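Local coordinates for protein cytochrome P450 113A1 (Saccharopolyspora erythraea, PDB 2JJN) that hydroxylates erythromycin D at C-12 of its macrolactone ring to give erythromycin C, using a heme b cofactor, molecular oxygen and NADPH, at residues Pro261-Ala266 with Phe332-Lys337; Arg387-Glu390 with Thr396-Leu399; Thr36-Gln41 with Val316-Arg321. The protein carries 2 engineered substitutions. One frame throughout, in Å; residues are numbered along the deposited sequence. Where two conformers were deposited one is given.

Contact 1. Residues Pro261-Ala266 with Phe332-Lys337; sequences PAHWDA and FDPSRK. With SO4 (sulfate ion), chain D.
With CG anti to its carbonyl carbon (chi1 -69°), His263 extends its imidazole from the first turn of helix 262-269 toward the loop, where Phe332, its CG anti to the backbone N (chi1 177°), turns its ring edge to one imidazole face. The pair forms a T-shaped (edge-to-face) stack: the planes stand 83° apart and the ring centroids are 5.4 Å from each other. The leading atom is CE2 of Phe332, 3.9 Å from CD2 of His263. Pro334 meets the far end of the imidazole obliquely, its CD 3.5 Å from His263 CE1, and the same CD lies over a face of the Phe332 ring, so the three rings form one small cluster.

Pro334 belongs to a type I beta turn from Asp333 to Arg336, and Phe332 directly precedes it. Asp333 OD1 takes two bonds, one from Ser335 OG at 2.6 Å and one from Ser335 N at 3.0 Å, both from the same face of the carboxylate plane. At the last position of the turn, Arg336 NH1 donates to O2 of a sulfate, probably from the crystallisation liquor, at 3.0 Å, while Arg336 NE forms a salt bridge with Glu280 of helix 274-284. That helix also carries Ile277, which touches Pro334. The edge-to-face pair and Pro334 join the start of helix 262-269 to a loop of the P450 fold shaped by a type I turn containing an Asx turn.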
# COMPACT_ATOMS: atom_id res chain seq x y z
N PRO A 261 -10.10 21.13 7.01
CA PRO A 261 -10.20 21.80 5.73
C PRO A 261 -9.42 23.10 5.61
O PRO A 261 -9.31 23.57 4.49
CB PRO A 261 -11.72 22.04 5.54
CG PRO A 261 -12.26 22.10 6.96
CD PRO A 261 -11.41 21.09 7.72
N ALA A 262 -8.88 23.63 6.72
CA ALA A 262 -8.02 24.82 6.60
C ALA A 262 -6.82 24.50 5.72
O ALA A 262 -6.22 25.40 5.11
CB ALA A 262 -7.55 25.31 7.99
N HIS A 263 -6.43 23.20 5.66
CA HIS A 263 -5.24 22.85 4.88
C HIS A 263 -5.43 23.01 3.39
O HIS A 263 -4.44 23.14 2.67
CB HIS A 263 -4.75 21.42 5.19
CG HIS A 263 -4.18 21.29 6.56
ND1 HIS A 263 -2.89 21.69 6.87
CD2 HIS A 263 -4.73 20.85 7.71
CE1 HIS A 263 -2.67 21.50 8.16
NE2 HIS A 263 -3.77 20.98 8.69
N TRP A 264 -6.67 22.96 2.91
CA TRP A 264 -6.86 23.16 1.47
C TRP A 264 -6.34 24.53 1.04
O TRP A 264 -5.61 24.63 0.05
CB TRP A 264 -8.34 23.05 1.10
CG TRP A 264 -8.94 21.72 1.20
CD1 TRP A 264 -9.92 21.35 2.09
CD2 TRP A 264 -8.73 20.59 0.33
NE1 TRP A 264 -10.34 20.04 1.82
CE2 TRP A 264 -9.60 19.55 0.76
CE3 TRP A 264 -7.90 20.36 -0.78
CZ2 TRP A 264 -9.68 18.31 0.14
CZ3 TRP A 264 -7.99 19.09 -1.43
CH2 TRP A 264 -8.89 18.10 -0.98
N ASP A 265 -6.74 25.60 1.75
CA ASP A 265 -6.28 26.92 1.33
C ASP A 265 -4.78 27.08 1.57
O ASP A 265 -4.09 27.76 0.80
CB ASP A 265 -7.07 28.02 2.08
CG ASP A 265 -8.43 28.29 1.46
OD1 ASP A 265 -8.79 27.75 0.37
OD2 ASP A 265 -9.17 29.12 2.05
N ALA A 266 -4.28 26.46 2.63
CA ALA A 266 -2.83 26.55 2.92
C ALA A 266 -1.99 25.98 1.78
O ALA A 266 -0.97 26.57 1.33
CB ALA A 266 -2.52 25.88 4.20
N PHE A 332 -3.70 15.44 13.52
CA PHE A 332 -3.26 15.55 12.14
C PHE A 332 -2.46 16.85 12.03
O PHE A 332 -3.05 17.96 12.14
CB PHE A 332 -4.45 15.55 11.17
CG PHE A 332 -4.06 15.73 9.74
CD1 PHE A 332 -3.33 14.72 9.10
CD2 PHE A 332 -4.30 16.93 9.05
CE1 PHE A 332 -2.95 14.88 7.83
CE2 PHE A 332 -3.88 17.09 7.72
CZ PHE A 332 -3.21 16.05 7.12
N ASP A 333 -1.15 16.75 11.84
CA ASP A 333 -0.26 17.94 11.85
C ASP A 333 0.86 17.80 10.81
O ASP A 333 1.90 17.23 11.10
CB ASP A 333 0.36 18.15 13.23
CG ASP A 333 1.16 19.45 13.29
OD1 ASP A 333 1.22 20.20 12.30
OD2 ASP A 333 1.73 19.70 14.38
N PRO A 334 0.61 18.26 9.58
CA PRO A 334 1.65 18.19 8.55
C PRO A 334 2.94 18.92 8.90
O PRO A 334 3.98 18.65 8.29
CB PRO A 334 0.99 18.86 7.35
CG PRO A 334 -0.48 18.70 7.56
CD PRO A 334 -0.68 18.77 9.06
N SER A 335 2.88 19.80 9.89
CA SER A 335 4.10 20.50 10.30
C SER A 335 5.04 19.70 11.20
O SER A 335 6.18 20.15 11.47
CB SER A 335 3.75 21.85 10.96
OG SER A 335 3.42 21.66 12.32
N ARG A 336 4.62 18.52 11.66
CA ARG A 336 5.48 17.77 12.59
C ARG A 336 6.84 17.46 11.98
O ARG A 336 6.96 17.23 10.78
CB ARG A 336 4.76 16.55 13.23
CG ARG A 336 4.21 15.55 12.31
CD ARG A 336 3.74 14.32 13.11
NE ARG A 336 2.42 14.50 13.69
CZ ARG A 336 2.15 14.45 15.00
NH1 ARG A 336 3.16 14.22 15.89
NH2 ARG A 336 0.89 14.58 15.43
N LYS A 337 7.89 17.54 12.78
CA LYS A 337 9.24 17.36 12.26
C LYS A 337 9.64 15.89 12.19
O LYS A 337 10.22 15.46 11.19
CB LYS A 337 10.25 18.14 13.11
CG LYS A 337 10.49 19.60 12.67
CD LYS A 337 9.33 20.51 13.04
CE LYS A 337 9.70 22.00 12.95
NZ LYS A 337 10.09 22.45 11.56
S SO4 D . 6.65 13.80 16.21
O1 SO4 D . 6.12 15.15 16.06
O2 SO4 D . 5.84 12.86 15.42
O3 SO4 D . 6.67 13.54 17.65
O4 SO4 D . 7.99 13.71 15.67

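Contact 2. Residues Arg387-Glu390 with Thr396-Leu399; sequences RHFE and TRHL. With SO4 (sulfate ion), chain C.
One face of the His388 imidazole carries the methyl CG2 of Thr396, a CH-pi contact 3.7 Å from the ring centroid and only 4° off the normal; at the ring edge, NE2 donates to O2 of a sulfate, probably from the crystallisation liquor, at 2.7 Å. Thr396 CG2 lies anti to its carbonyl carbon, which sets the methyl over the ring. Phe389 offers a face to Arg397, whose CG sits 3.7 Å from the phenyl centroid. In one of its two conformers, and so less certainly, the Arg387 guanidinium turns an edge to CD2 of His398. Arg387 has its salt bridge elsewhere, with Glu384, and His398 ND1 is hydrogen-bonded to Asp134.

Between these side chains the backbones join at a single beta bridge, His388 with Thr396, and Arg397 N donates to Arg387 O at 2.8 Å. A water extends the link, accepting from Arg387 N and donating to His398 O. The latter oxygen also accepts from Thr396 OG1, at 2.9 Å.

Arg385, Arg381 and the Leu386 backbone N complete the sulfate site. The sulfate may favour a protonated His388, whereas Arg381 and Arg385 would probably oppose it; the bond itself requires only a proton on NE2. Glu384 probably offsets the charge of Arg387, and Asp134 may polarise His398.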
# COMPACT_ATOMS: atom_id res chain seq x y z
N ARG A 387 -18.46 3.28 2.24
CA ARG A 387 -18.21 1.86 2.29
C ARG A 387 -16.72 1.64 2.54
O ARG A 387 -15.92 1.69 1.63
CB ARG A 387 -18.61 1.20 0.97
CG ARG A 387 -20.06 0.72 0.89
CD ARG A 387 -20.91 1.59 -0.00
NE ARG A 387 -20.38 1.72 -1.36
CZ ARG A 387 -21.13 1.99 -2.43
NH1 ARG A 387 -22.45 2.14 -2.30
NH2 ARG A 387 -20.57 2.10 -3.62
N HIS A 388 -16.37 1.39 3.79
CA HIS A 388 -14.98 1.12 4.17
C HIS A 388 -14.60 -0.29 3.83
O HIS A 388 -15.45 -1.22 3.88
CB HIS A 388 -14.82 1.30 5.67
CG HIS A 388 -14.85 2.72 6.12
ND1 HIS A 388 -13.77 3.32 6.74
CD2 HIS A 388 -15.81 3.66 6.03
CE1 HIS A 388 -14.08 4.56 7.04
NE2 HIS A 388 -15.31 4.80 6.61
N PHE A 389 -13.33 -0.49 3.45
CA PHE A 389 -12.79 -1.85 3.44
C PHE A 389 -12.87 -2.41 4.87
O PHE A 389 -12.63 -1.71 5.87
CB PHE A 389 -11.34 -1.86 2.95
CG PHE A 389 -11.21 -1.58 1.49
CD1 PHE A 389 -11.50 -2.55 0.54
CD2 PHE A 389 -10.85 -0.32 1.03
CE1 PHE A 389 -11.40 -2.28 -0.80
CE2 PHE A 389 -10.74 -0.04 -0.35
CZ PHE A 389 -11.06 -1.04 -1.27
N GLU A 390 -13.26 -3.68 5.00
CA GLU A 390 -13.35 -4.27 6.31
C GLU A 390 -12.09 -5.03 6.68
O GLU A 390 -11.87 -5.35 7.85
CB GLU A 390 -14.51 -5.25 6.36
CG GLU A 390 -15.80 -4.71 5.76
CD GLU A 390 -17.03 -5.07 6.56
OE1 GLU A 390 -17.09 -6.18 7.14
OE2 GLU A 390 -17.95 -4.23 6.61
N THR A 396 -11.46 3.51 1.95
CA THR A 396 -12.84 3.31 1.51
C THR A 396 -12.87 2.85 0.06
O THR A 396 -12.03 3.22 -0.76
CB THR A 396 -13.68 4.56 1.70
OG1 THR A 396 -13.17 5.61 0.89
CG2 THR A 396 -13.67 5.00 3.19
N ARG A 397 -13.90 2.06 -0.25
CA ARG A 397 -14.03 1.48 -1.58
C ARG A 397 -14.41 2.51 -2.65
O ARG A 397 -14.02 2.40 -3.80
CB ARG A 397 -15.09 0.39 -1.57
CG ARG A 397 -14.68 -0.78 -0.68
CD ARG A 397 -15.87 -1.58 -0.11
NE ARG A 397 -16.71 -2.08 -1.19
CZ ARG A 397 -17.92 -2.61 -1.00
NH1 ARG A 397 -18.43 -2.72 0.22
NH2 ARG A 397 -18.62 -3.03 -2.05
N HIS A 398 -15.18 3.50 -2.21
CA HIS A 398 -15.54 4.64 -3.02
C HIS A 398 -15.45 5.88 -2.20
O HIS A 398 -15.42 5.81 -0.97
CB HIS A 398 -16.96 4.43 -3.53
CG HIS A 398 -17.03 3.29 -4.49
ND1 HIS A 398 -16.54 3.38 -5.77
CD2 HIS A 398 -17.40 1.99 -4.31
CE1 HIS A 398 -16.62 2.20 -6.36
NE2 HIS A 398 -17.17 1.35 -5.51
N LEU A 399 -15.41 7.02 -2.86
CA LEU A 399 -15.38 8.28 -2.12
C LEU A 399 -16.13 9.33 -2.96
O LEU A 399 -15.55 10.10 -3.71
CB LEU A 399 -13.91 8.73 -1.88
CG LEU A 399 -13.87 9.84 -0.82
CD1 LEU A 399 -14.06 9.27 0.61
CD2 LEU A 399 -12.55 10.66 -0.88
S SO4 C . -18.04 7.58 7.19
O1 SO4 C . -19.07 7.91 6.23
O2 SO4 C . -17.62 6.21 6.96
O3 SO4 C . -18.55 7.71 8.55
O4 SO4 C . -16.89 8.49 7.08
O HOH W 1 -17.82 4.47 -0.25

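Contact 3. Residues Thr36-Gln41 with Val316-Arg321; sequences TMREKQ and VLSANR
Arg38 meets Ser318 and Arg321 through its guanidinium group, and the Ser318 side is the tight part of the contact. NH1 donates to Ser318 OG at 3.0 Å, in a bond that is nearly straight (166°) and lies in the guanidinium plane. The aliphatic part of the same side chain packs on that hydroxyl as well, with Arg38 CG 3.2 Å from Ser318 OG. A bend at chi3 (-61°) turns the guanidinium back so that both its NH1 and its methylene chain reach one oxygen. With OG anti to the backbone N (chi1 -179°), Ser318 holds its hydroxyl between Arg38 NH1 and the carbonyl O of Phe54, to which it is also hydrogen-bonded.

The Arg321 side is looser. The Arg321 backbone lies over one guanidinium face, its carbonyl O 3.3 Å from Arg38 NH2, but the angle is too poor for a hydrogen bond, and the approach is best read as packing with a probable favourable electrostatic component. The side chains come no nearer than 4.4 Å, from Arg38 NH1 to Arg321 CB. The Arg321 side chain forms a salt bridge with Asp330 and a cation-pi contact with Tyr284.

The last turn of helix 27-40 reaches helix 316-320 through Arg38, while Leu30, Leu31 and Leu34 earlier in the helix receive Leu317. Helix 316-320 directly follows strand 311-315 of the mixed sheet, and its Ala319 touches helix 56-64.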
# COMPACT_ATOMS: atom_id res chain seq x y z
N THR A 36 -5.94 0.75 23.74
CA THR A 36 -6.04 -0.05 24.96
C THR A 36 -5.03 -1.19 24.96
O THR A 36 -4.46 -1.53 26.01
CB THR A 36 -7.46 -0.57 25.19
OG1 THR A 36 -7.83 -1.47 24.13
CG2 THR A 36 -8.45 0.58 25.31
N MET A 37 -4.79 -1.79 23.80
CA MET A 37 -3.88 -2.92 23.72
C MET A 37 -2.45 -2.45 23.87
O MET A 37 -1.64 -3.12 24.52
CB MET A 37 -4.05 -3.66 22.38
CG MET A 37 -5.46 -4.29 22.16
SD MET A 37 -5.83 -5.52 23.44
CE MET A 37 -4.87 -6.87 22.76
N ARG A 38 -2.12 -1.30 23.30
CA ARG A 38 -0.77 -0.75 23.56
C ARG A 38 -0.50 -0.61 25.06
O ARG A 38 0.60 -0.91 25.54
CB ARG A 38 -0.56 0.60 22.90
CG ARG A 38 -0.39 0.54 21.39
CD ARG A 38 0.23 1.87 20.82
NE ARG A 38 -0.65 3.01 21.12
CZ ARG A 38 -1.76 3.33 20.44
NH1 ARG A 38 -2.17 2.60 19.41
NH2 ARG A 38 -2.50 4.41 20.79
N GLU A 39 -1.52 -0.12 25.78
CA GLU A 39 -1.39 0.04 27.23
C GLU A 39 -1.34 -1.28 28.00
O GLU A 39 -0.42 -1.49 28.80
CB GLU A 39 -2.45 0.99 27.79
CG GLU A 39 -2.39 1.12 29.32
CD GLU A 39 -3.56 1.93 29.93
OE1 GLU A 39 -4.08 2.85 29.27
OE2 GLU A 39 -3.92 1.66 31.10
N LYS A 40 -2.29 -2.17 27.72
CA LYS A 40 -2.57 -3.31 28.59
C LYS A 40 -2.11 -4.67 28.05
O LYS A 40 -1.99 -5.61 28.83
CB LYS A 40 -4.07 -3.35 28.90
CG LYS A 40 -4.52 -2.20 29.82
CD LYS A 40 -5.98 -2.30 30.23
CE LYS A 40 -6.27 -1.28 31.33
NZ LYS A 40 -7.71 -0.94 31.47
N GLN A 41 -1.93 -4.81 26.72
CA GLN A 41 -1.63 -6.13 26.17
C GLN A 41 -0.92 -5.89 24.82
O GLN A 41 -1.47 -6.13 23.75
CB GLN A 41 -2.93 -6.93 25.98
CG GLN A 41 -2.75 -8.40 25.63
CD GLN A 41 -2.39 -9.26 26.83
OE1 GLN A 41 -3.18 -10.14 27.23
NE2 GLN A 41 -1.20 -9.03 27.39
N VAL A 316 1.30 -1.43 12.05
CA VAL A 316 1.86 -0.10 11.73
C VAL A 316 0.87 1.02 12.13
O VAL A 316 1.27 2.09 12.58
CB VAL A 316 2.29 -0.05 10.25
CG1 VAL A 316 2.36 1.39 9.74
CG2 VAL A 316 3.68 -0.74 10.15
N LEU A 317 -0.43 0.79 11.96
CA LEU A 317 -1.42 1.79 12.36
C LEU A 317 -1.30 2.11 13.83
O LEU A 317 -1.35 3.29 14.21
CB LEU A 317 -2.82 1.28 12.06
CG LEU A 317 -3.95 2.18 12.57
CD1 LEU A 317 -3.87 3.60 11.90
CD2 LEU A 317 -5.29 1.52 12.27
N SER A 318 -1.14 1.08 14.67
CA SER A 318 -1.00 1.34 16.10
C SER A 318 0.33 2.04 16.41
O SER A 318 0.39 3.00 17.20
CB SER A 318 -1.07 -0.00 16.80
OG SER A 318 -0.96 0.14 18.23
N ALA A 319 1.42 1.56 15.80
CA ALA A 319 2.74 2.21 15.97
C ALA A 319 2.67 3.66 15.61
O ALA A 319 3.28 4.51 16.30
CB ALA A 319 3.79 1.51 15.08
N ASN A 320 1.97 3.99 14.51
CA ASN A 320 1.91 5.39 14.06
C ASN A 320 1.09 6.29 15.00
O ASN A 320 1.19 7.49 14.92
CB ASN A 320 1.29 5.44 12.67
CG ASN A 320 2.22 4.95 11.55
OD1 ASN A 320 3.37 4.57 11.76
ND2 ASN A 320 1.67 4.96 10.31
N ARG A 321 0.22 5.69 15.82
CA ARG A 321 -0.60 6.49 16.78
C ARG A 321 -0.06 6.34 18.22
O ARG A 321 -0.74 6.69 19.19
CB ARG A 321 -2.05 6.01 16.70
CG ARG A 321 -2.68 6.19 15.31
CD ARG A 321 -2.69 7.64 14.82
NE ARG A 321 -3.61 7.77 13.71
CZ ARG A 321 -4.86 8.24 13.79
NH1 ARG A 321 -5.32 8.72 14.94
NH2 ARG A 321 -5.65 8.26 12.72

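The three contacts lie apart, their centres 23 to 24 Å from one another and their nearest atoms about 7 to 10 Å apart, so none touches another. Along the chain, contacts 1 and 3 interleave, whereas contact 2 opens after both have closed. None lies at the substrate or heme sites: the side chains of Phe332 (contact 1), Phe389 (contact 2) and Ser318 (contact 3) are about 14, 13 and 14 Å from the heme. Helix 228-259 connects two of them, touching His263 and Phe332 in contact 1 and His388, Thr396 and Leu399 in contact 2.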